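Local coordinates for protein alanine racemase, biosynthetic (Pseudomonas aeruginosa PAO1, PDB 6A2F) that belongs to the alanine racemase family, carrying a pyridoxal phosphate cofactor and joining an N-terminal domain of the TIM-barrel class to a C-terminal beta-rich domain, at residues N119-L124 with F186-L191; A12-Y17 with V46-D51. All coordinates share one frame; numbering follows the deposited sequence.

Contact 1: residues N119-L124 with F186-L191; sequences NVWLKL and FDQRSL
The six-membered part of the Trp121 indole lies against Gln188 and Ser190, and here the contact is tightest: CZ3 of Trp121 stands 3.4 Å from CB of Ser190, and CH2 of Trp121 3.5 Å from CB of Gln188. Both CB atoms come in at a slant, neither over the ring face nor at its edge, whereas the backbone N of Ser190 sits in the ring plane at the edge, 4.0 Å from CZ3 of Trp121. The reach belongs to the side chain, since the nearest alpha carbons, CA of Trp121 and CA of Gln188, are 8.2 Å apart. Strand 151-157 runs between strands 118-123 and 189-190 in the parallel sheet, and Trp121 also touches Asn155 on it. A bend at chi2 (-76°) leads the Gln188 amide away from segment 119-124, its plane 24° from that of the indole. The loose side is formed by neighbouring Leu122, whose CD1 meets the edge of the partly exposed Phe186 ring at CE1, 4.5 Å away; Phe186 makes an edge-to-face pair with His142. Trp121 NE1 is hydrogen-bonded to Asp97 OD2, and Ser190 OG to Trp207 O and Arg209 NH1. What the two segments share directly is therefore van der Waals packing, while the polar ends of Trp121 and Ser190 find their partners elsewhere in the chain.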
ATOM      1  N   ASN A 119     -27.448 -16.766 -10.566  1.00 12.57           N
ATOM      2  CA  ASN A 119     -26.493 -17.869 -10.554  1.00 12.39           C
ATOM      3  C   ASN A 119     -25.843 -17.939  -9.177  1.00 12.30           C
ATOM      4  O   ASN A 119     -25.387 -16.924  -8.641  1.00 12.22           O
ATOM      5  CB  ASN A 119     -25.434 -17.715 -11.647  1.00 12.19           C
ATOM      6  CG  ASN A 119     -26.032 -17.655 -13.038  1.00 12.02           C
ATOM      7  OD1 ASN A 119     -27.065 -18.261 -13.321  1.00 11.77           O
ATOM      8  ND2 ASN A 119     -25.373 -16.920 -13.919  1.00 12.14           N
ATOM      9  N   VAL A 120     -25.839 -19.141  -8.609  1.00 12.11           N
ATOM     10  CA  VAL A 120     -25.310 -19.387  -7.276  1.00 11.93           C
ATOM     11  C   VAL A 120     -24.142 -20.367  -7.374  1.00 11.90           C
ATOM     12  O   VAL A 120     -24.276 -21.452  -7.948  1.00 11.87           O
ATOM     13  CB  VAL A 120     -26.400 -19.943  -6.329  1.00 11.94           C
ATOM     14  CG1 VAL A 120     -25.806 -20.328  -4.982  1.00 11.95           C
ATOM     15  CG2 VAL A 120     -27.523 -18.929  -6.138  1.00 11.93           C
ATOM     16  N   TRP A 121     -22.996 -19.961  -6.833  1.00 11.75           N
ATOM     17  CA  TRP A 121     -21.811 -20.808  -6.754  1.00 11.67           C
ATOM     18  C   TRP A 121     -21.600 -21.205  -5.298  1.00 11.87           C
ATOM     19  O   TRP A 121     -21.358 -20.350  -4.439  1.00 11.85           O
ATOM     20  CB  TRP A 121     -20.575 -20.061  -7.265  1.00 11.48           C
ATOM     21  CG  TRP A 121     -20.636 -19.658  -8.716  1.00 11.32           C
ATOM     22  CD1 TRP A 121     -21.402 -18.665  -9.263  1.00 11.19           C
ATOM     23  CD2 TRP A 121     -19.889 -20.232  -9.799  1.00 11.22           C
ATOM     24  NE1 TRP A 121     -21.184 -18.589 -10.618  1.00 11.13           N
ATOM     25  CE2 TRP A 121     -20.257 -19.534 -10.975  1.00 11.20           C
ATOM     26  CE3 TRP A 121     -18.946 -21.267  -9.893  1.00 11.15           C
ATOM     27  CZ2 TRP A 121     -19.719 -19.845 -12.234  1.00 11.15           C
ATOM     28  CZ3 TRP A 121     -18.411 -21.575 -11.149  1.00 11.07           C
ATOM     29  CH2 TRP A 121     -18.795 -20.861 -12.297  1.00 11.10           C
ATOM     30  N   LEU A 122     -21.716 -22.500  -5.023  1.00 11.99           N
ATOM     31  CA  LEU A 122     -21.480 -23.032  -3.690  1.00 12.05           C
ATOM     32  C   LEU A 122     -19.992 -23.254  -3.525  1.00 12.23           C
ATOM     33  O   LEU A 122     -19.358 -23.899  -4.365  1.00 12.28           O
ATOM     34  CB  LEU A 122     -22.232 -24.355  -3.482  1.00 12.03           C
ATOM     35  CG  LEU A 122     -23.752 -24.339  -3.319  1.00 11.98           C
ATOM     36  CD1 LEU A 122     -24.299 -25.758  -3.320  1.00 12.05           C
ATOM     37  CD2 LEU A 122     -24.150 -23.619  -2.039  1.00 12.05           C
ATOM     38  N   LYS A 123     -19.435 -22.716  -2.445  1.00 12.51           N
ATOM     39  CA  LYS A 123     -18.001 -22.809  -2.221  1.00 12.76           C
ATOM     40  C   LYS A 123     -17.625 -23.966  -1.319  1.00 12.90           C
ATOM     41  O   LYS A 123     -18.041 -24.037  -0.163  1.00 12.81           O
ATOM     42  CB  LYS A 123     -17.429 -21.498  -1.676  1.00 12.90           C
ATOM     43  CG  LYS A 123     -15.905 -21.500  -1.592  1.00 12.96           C
ATOM     44  CD  LYS A 123     -15.340 -20.143  -1.222  1.00 13.13           C
ATOM     45  CE  LYS A 123     -15.515 -19.137  -2.347  1.00 13.36           C
ATOM     46  NZ  LYS A 123     -14.946 -17.819  -1.959  1.00 13.78           N
ATOM     47  N   LEU A 124     -16.825 -24.867  -1.871  1.00 13.35           N
ATOM     48  CA  LEU A 124     -16.226 -25.948  -1.114  1.00 13.91           C
ATOM     49  C   LEU A 124     -14.917 -25.484  -0.490  1.00 14.56           C
ATOM     50  O   LEU A 124     -14.061 -24.903  -1.167  1.00 14.29           O
ATOM     51  CB  LEU A 124     -15.961 -27.145  -2.034  1.00 13.72           C
ATOM     52  CG  LEU A 124     -15.119 -28.301  -1.488  1.00 13.56           C
ATOM     53  CD1 LEU A 124     -15.887 -29.096  -0.439  1.00 13.55           C
ATOM     54  CD2 LEU A 124     -14.668 -29.195  -2.630  1.00 13.52           C
ATOM     55  N   PHE A 186     -24.363 -30.022 -11.171  1.00 17.83           N
ATOM     56  CA  PHE A 186     -23.837 -28.664 -11.204  1.00 17.08           C
ATOM     57  C   PHE A 186     -23.849 -28.132 -12.633  1.00 16.85           C
ATOM     58  O   PHE A 186     -23.493 -28.845 -13.573  1.00 16.43           O
ATOM     59  CB  PHE A 186     -22.402 -28.632 -10.671  1.00 16.79           C
ATOM     60  CG  PHE A 186     -22.297 -28.700  -9.174  1.00 16.57           C
ATOM     61  CD1 PHE A 186     -22.841 -27.700  -8.374  1.00 16.42           C
ATOM     62  CD2 PHE A 186     -21.621 -29.751  -8.561  1.00 16.47           C
ATOM     63  CE1 PHE A 186     -22.729 -27.754  -6.989  1.00 16.36           C
ATOM     64  CE2 PHE A 186     -21.505 -29.811  -7.178  1.00 16.35           C
ATOM     65  CZ  PHE A 186     -22.056 -28.809  -6.390  1.00 16.25           C
ATOM     66  N   ASP A 187     -24.248 -26.874 -12.792  1.00 16.85           N
ATOM     67  CA  ASP A 187     -24.248 -26.233 -14.102  1.00 16.83           C
ATOM     68  C   ASP A 187     -22.841 -25.829 -14.520  1.00 16.66           C
ATOM     69  O   ASP A 187     -22.480 -25.949 -15.689  1.00 16.63           O
ATOM     70  CB  ASP A 187     -25.175 -25.017 -14.103  1.00 17.04           C
ATOM     71  CG  ASP A 187     -26.621 -25.396 -13.893  1.00 17.29           C
ATOM     72  OD1 ASP A 187     -27.211 -26.003 -14.809  1.00 17.79           O
ATOM     73  OD2 ASP A 187     -27.170 -25.096 -12.813  1.00 17.28           O
ATOM     74  N   GLN A 188     -22.057 -25.346 -13.557  1.00 16.61           N
ATOM     75  CA  GLN A 188     -20.683 -24.909 -13.804  1.00 16.44           C
ATOM     76  C   GLN A 188     -19.774 -25.318 -12.654  1.00 16.66           C
ATOM     77  O   GLN A 188     -20.185 -25.330 -11.490  1.00 16.15           O
ATOM     78  CB  GLN A 188     -20.594 -23.384 -13.989  1.00 16.08           C
ATOM     79  CG  GLN A 188     -21.639 -22.746 -14.893  1.00 16.06           C
ATOM     80  CD  GLN A 188     -21.394 -22.952 -16.382  1.00 15.93           C
ATOM     81  OE1 GLN A 188     -22.220 -22.569 -17.196  1.00 16.03           O
ATOM     82  NE2 GLN A 188     -20.264 -23.544 -16.742  1.00 15.80           N
ATOM     83  N   ARG A 189     -18.532 -25.646 -12.992  1.00 17.21           N
ATOM     84  CA  ARG A 189     -17.528 -25.998 -12.001  1.00 17.86           C
ATOM     85  C   ARG A 189     -16.315 -25.121 -12.227  1.00 17.40           C
ATOM     86  O   ARG A 189     -15.885 -24.930 -13.368  1.00 17.62           O
ATOM     87  CB  ARG A 189     -17.133 -27.473 -12.107  1.00 19.18           C
ATOM     88  CG  ARG A 189     -18.295 -28.442 -12.259  1.00 20.75           C
ATOM     89  CD  ARG A 189     -17.789 -29.831 -12.610  1.00 22.42           C
ATOM     90  NE  ARG A 189     -18.414 -30.337 -13.832  1.00 24.05           N
ATOM     91  CZ  ARG A 189     -17.794 -30.481 -15.003  1.00 24.99           C
ATOM     92  NH1 ARG A 189     -16.506 -30.167 -15.141  1.00 25.23           N
ATOM     93  NH2 ARG A 189     -18.467 -30.951 -16.049  1.00 25.93           N
ATOM     94  N   SER A 190     -15.777 -24.569 -11.143  1.00 16.78           N
ATOM     95  CA  SER A 190     -14.610 -23.699 -11.225  1.00 16.13           C
ATOM     96  C   SER A 190     -13.643 -23.997 -10.092  1.00 15.76           C
ATOM     97  O   SER A 190     -14.037 -24.010  -8.922  1.00 15.75           O
ATOM     98  CB  SER A 190     -15.028 -22.231 -11.199  1.00 15.95           C
ATOM     99  OG  SER A 190     -13.909 -21.388 -11.377  1.00 15.92           O
ATOM    100  N   LEU A 191     -12.379 -24.227 -10.448  1.00 15.37           N
ATOM    101  CA  LEU A 191     -11.347 -24.616  -9.483  1.00 14.88           C
ATOM    102  C   LEU A 191      -9.995 -23.922  -9.711  1.00 14.57           C
ATOM    103  O   LEU A 191      -9.238 -23.705  -8.764  1.00 14.52           O
ATOM    104  CB  LEU A 191     -11.180 -26.141  -9.493  1.00 14.81           C
ATOM    105  CG  LEU A 191     -10.122 -26.856  -8.638  1.00 14.88           C
ATOM    106  CD1 LEU A 191     -10.244 -26.526  -7.158  1.00 14.69           C
ATOM    107  CD2 LEU A 191     -10.228 -28.355  -8.866  1.00 14.83           C
TER

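Contact 2: residues A12-Y17 with V46-D51; sequences AIRHNY and VTALHD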
ATOM      1  N   ALA A  12      -1.164  -5.773 -23.357  1.00 10.85           N
ATOM      2  CA  ALA A  12      -0.472  -6.894 -22.714  1.00 10.76           C
ATOM      3  C   ALA A  12      -1.453  -7.734 -21.881  1.00 10.76           C
ATOM      4  O   ALA A  12      -1.354  -8.963 -21.847  1.00 10.76           O
ATOM      5  CB  ALA A  12       0.686  -6.403 -21.858  1.00 10.66           C
ATOM      6  N   ILE A  13      -2.396  -7.064 -21.219  1.00 10.73           N
ATOM      7  CA  ILE A  13      -3.441  -7.741 -20.445  1.00 10.65           C
ATOM      8  C   ILE A  13      -4.345  -8.559 -21.373  1.00 10.71           C
ATOM      9  O   ILE A  13      -4.681  -9.706 -21.063  1.00 10.72           O
ATOM     10  CB  ILE A  13      -4.257  -6.745 -19.586  1.00 10.60           C
ATOM     11  CG1 ILE A  13      -3.367  -6.152 -18.488  1.00 10.58           C
ATOM     12  CG2 ILE A  13      -5.487  -7.416 -18.976  1.00 10.52           C
ATOM     13  CD1 ILE A  13      -3.924  -4.917 -17.810  1.00 10.52           C
ATOM     14  N   ARG A  14      -4.722  -7.975 -22.513  1.00 10.65           N
ATOM     15  CA  ARG A  14      -5.488  -8.695 -23.539  1.00 10.72           C
ATOM     16  C   ARG A  14      -4.735  -9.944 -24.004  1.00 10.77           C
ATOM     17  O   ARG A  14      -5.325 -11.016 -24.125  1.00 10.73           O
ATOM     18  CB  ARG A  14      -5.811  -7.792 -24.739  1.00 10.62           C
ATOM     19  CG  ARG A  14      -6.752  -6.635 -24.429  1.00 10.58           C
ATOM     20  CD  ARG A  14      -7.212  -5.920 -25.692  1.00 10.47           C
ATOM     21  NE  ARG A  14      -8.271  -6.652 -26.381  1.00 10.47           N
ATOM     22  CZ  ARG A  14      -8.861  -6.259 -27.509  1.00 10.51           C
ATOM     23  NH1 ARG A  14      -8.501  -5.129 -28.104  1.00 10.56           N
ATOM     24  NH2 ARG A  14      -9.817  -7.004 -28.049  1.00 10.39           N
ATOM     25  N   HIS A  15      -3.434  -9.790 -24.252  1.00 10.98           N
ATOM     26  CA  HIS A  15      -2.553 -10.898 -24.638  1.00 11.15           C
ATOM     27  C   HIS A  15      -2.523 -12.009 -23.581  1.00 11.19           C
ATOM     28  O   HIS A  15      -2.706 -13.184 -23.906  1.00 11.29           O
ATOM     29  CB  HIS A  15      -1.132 -10.384 -24.918  1.00 11.19           C
ATOM     30  CG  HIS A  15      -0.162 -11.458 -25.309  1.00 11.32           C
ATOM     31  ND1 HIS A  15       0.521 -12.218 -24.381  1.00 11.39           N
ATOM     32  CD2 HIS A  15       0.241 -11.897 -26.525  1.00 11.37           C
ATOM     33  CE1 HIS A  15       1.295 -13.083 -25.010  1.00 11.38           C
ATOM     34  NE2 HIS A  15       1.144 -12.909 -26.311  1.00 11.40           N
ATOM     35  N   ASN A  16      -2.301 -11.630 -22.324  1.00 11.21           N
ATOM     36  CA  ASN A  16      -2.199 -12.598 -21.239  1.00 11.40           C
ATOM     37  C   ASN A  16      -3.520 -13.318 -20.995  1.00 11.55           C
ATOM     38  O   ASN A  16      -3.531 -14.505 -20.650  1.00 11.59           O
ATOM     39  CB  ASN A  16      -1.720 -11.929 -19.954  1.00 11.46           C
ATOM     40  CG  ASN A  16      -0.332 -11.334 -20.082  1.00 11.53           C
ATOM     41  OD1 ASN A  16       0.488 -11.775 -20.894  1.00 11.61           O
ATOM     42  ND2 ASN A  16      -0.059 -10.321 -19.272  1.00 11.58           N
ATOM     43  N   TYR A  17      -4.630 -12.603 -21.182  1.00 11.72           N
ATOM     44  CA  TYR A  17      -5.958 -13.200 -21.066  1.00 11.80           C
ATOM     45  C   TYR A  17      -6.213 -14.270 -22.134  1.00 12.11           C
ATOM     46  O   TYR A  17      -6.743 -15.338 -21.828  1.00 12.17           O
ATOM     47  CB  TYR A  17      -7.059 -12.137 -21.103  1.00 11.61           C
ATOM     48  CG  TYR A  17      -8.434 -12.740 -20.941  1.00 11.58           C
ATOM     49  CD1 TYR A  17      -8.884 -13.167 -19.691  1.00 11.53           C
ATOM     50  CD2 TYR A  17      -9.274 -12.914 -22.039  1.00 11.52           C
ATOM     51  CE1 TYR A  17     -10.132 -13.741 -19.534  1.00 11.51           C
ATOM     52  CE2 TYR A  17     -10.528 -13.485 -21.891  1.00 11.60           C
ATOM     53  CZ  TYR A  17     -10.952 -13.899 -20.637  1.00 11.60           C
ATOM     54  OH  TYR A  17     -12.196 -14.468 -20.476  1.00 11.64           O
ATOM     55  N   VAL A  46     -11.222  -3.459 -17.442  1.00 11.42           N
ATOM     56  CA  VAL A  46     -12.526  -3.973 -17.876  1.00 11.28           C
ATOM     57  C   VAL A  46     -12.890  -3.457 -19.274  1.00 11.29           C
ATOM     58  O   VAL A  46     -13.420  -4.205 -20.093  1.00 11.33           O
ATOM     59  CB  VAL A  46     -13.645  -3.648 -16.856  1.00 11.23           C
ATOM     60  CG1 VAL A  46     -15.020  -3.986 -17.410  1.00 11.23           C
ATOM     61  CG2 VAL A  46     -13.418  -4.404 -15.555  1.00 11.24           C
ATOM     62  N   THR A  47     -12.584  -2.189 -19.548  1.00 11.29           N
ATOM     63  CA  THR A  47     -12.809  -1.592 -20.871  1.00 11.23           C
ATOM     64  C   THR A  47     -11.993  -2.304 -21.961  1.00 11.35           C
ATOM     65  O   THR A  47     -12.502  -2.569 -23.049  1.00 11.42           O
ATOM     66  CB  THR A  47     -12.511  -0.075 -20.857  1.00 11.10           C
ATOM     67  OG1 THR A  47     -13.371   0.562 -19.908  1.00 11.01           O
ATOM     68  CG2 THR A  47     -12.722   0.560 -22.234  1.00 10.89           C
ATOM     69  N   ALA A  48     -10.736  -2.622 -21.656  1.00 11.43           N
ATOM     70  CA  ALA A  48      -9.885  -3.360 -22.578  1.00 11.48           C
ATOM     71  C   ALA A  48     -10.379  -4.798 -22.793  1.00 11.72           C
ATOM     72  O   ALA A  48     -10.281  -5.324 -23.905  1.00 11.88           O
ATOM     73  CB  ALA A  48      -8.447  -3.351 -22.085  1.00 11.46           C
ATOM     74  N   LEU A  49     -10.915  -5.417 -21.735  1.00 11.78           N
ATOM     75  CA  LEU A  49     -11.444  -6.788 -21.789  1.00 11.80           C
ATOM     76  C   LEU A  49     -12.979  -6.829 -21.893  1.00 12.05           C
ATOM     77  O   LEU A  49     -13.611  -7.846 -21.574  1.00 12.07           O
ATOM     78  CB  LEU A  49     -10.977  -7.598 -20.568  1.00 11.59           C
ATOM     79  CG  LEU A  49      -9.476  -7.851 -20.351  1.00 11.54           C
ATOM     80  CD1 LEU A  49      -9.225  -8.391 -18.949  1.00 11.25           C
ATOM     81  CD2 LEU A  49      -8.881  -8.781 -21.407  1.00 11.39           C
ATOM     82  N   HIS A  50     -13.567  -5.722 -22.350  1.00 12.20           N
ATOM     83  CA  HIS A  50     -15.023  -5.567 -22.441  1.00 12.29           C
ATOM     84  C   HIS A  50     -15.679  -6.659 -23.292  1.00 12.42           C
ATOM     85  O   HIS A  50     -16.709  -7.213 -22.908  1.00 12.39           O
ATOM     86  CB  HIS A  50     -15.367  -4.180 -22.991  1.00 12.33           C
ATOM     87  CG  HIS A  50     -16.830  -3.869 -22.980  1.00 12.38           C
ATOM     88  ND1 HIS A  50     -17.405  -3.017 -22.059  1.00 12.50           N
ATOM     89  CD2 HIS A  50     -17.838  -4.296 -23.776  1.00 12.29           C
ATOM     90  CE1 HIS A  50     -18.703  -2.936 -22.289  1.00 12.42           C
ATOM     91  NE2 HIS A  50     -18.991  -3.704 -23.324  1.00 12.32           N
ATOM     92  N   ASP A  51     -15.069  -6.964 -24.435  1.00 12.47           N
ATOM     93  CA  ASP A  51     -15.588  -7.972 -25.357  1.00 12.45           C
ATOM     94  C   ASP A  51     -14.792  -9.270 -25.306  1.00 12.27           C
ATOM     95  O   ASP A  51     -15.341 -10.342 -25.535  1.00 12.26           O
ATOM     96  CB  ASP A  51     -15.617  -7.423 -26.785  1.00 12.79           C
ATOM     97  CG  ASP A  51     -16.319  -6.077 -26.879  1.00 13.25           C
ATOM     98  OD1 ASP A  51     -17.469  -5.968 -26.393  1.00 13.52           O
ATOM     99  OD2 ASP A  51     -15.723  -5.123 -27.433  1.00 13.39           O
TER
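Helix 10-22 passes the C-terminal end of helix 42-48 at close range, with CA of Arg14 6.5 Å from CA of Leu49, where the backbone departs from the helix. Leu49 carries the apolar contact by dividing its two methyls. CD1 of Leu49 meets CG2 of Ile13 at 3.9 Å, the side chains crossing at about a right angle. The other methyl, CD2 of Leu49, lies 3.8 Å from CB of Tyr17 and 4.0 Å from CA of Arg14, so it rests on the helix surface as well as on the base of the tyrosine. Holding CG anti to the backbone N (chi1 -178°) carries the Tyr17 ring onward past this methyl, which approaches it obliquely. The phenol OH is hydrogen-bonded to Ala29 O and Asp54 N, which fixes the far end of the ring. On the solvent side, at Arg14, the bend at chi3 (79°) swings the guanidinium across Ala48 O, which sits over one face, 3.5 Å from NE of Arg14, at an angle too poor for a hydrogen bond. That NE instead forms a salt bridge with Asp52. Leu49 also reaches Ala31 of strand 28-32 and Phe56 of strand 55-58, Tyr17 touches Ala31, and Val46 packs on Val67 of helix 61-70, placing the contact in the helical layer, its apolar side against the parallel strands.

Both contacts belong to the N-terminal domain of the TIM-barrel class, and they follow one another along the chain: contact 2 closes before contact 1 opens. Their centres are 24 Å apart and their nearest atoms about 12 Å, so they do not touch. Contact 2 joins helix 10-22 with the C-terminal end of helix 42-48 and the turn after it, over the parallel sheet containing strands 28-32 and 55-58; contact 1 joins strand 118-123 with strand 189-190 and the loop leading into it, in the other parallel sheet. Strands 189-190 and 207-208, end strands of the two sheets, are linked through a side chain, consistent with barrel closure. Ser190's side chain is about 13 Å from a bound D-lysine, so Ser190 does not touch it.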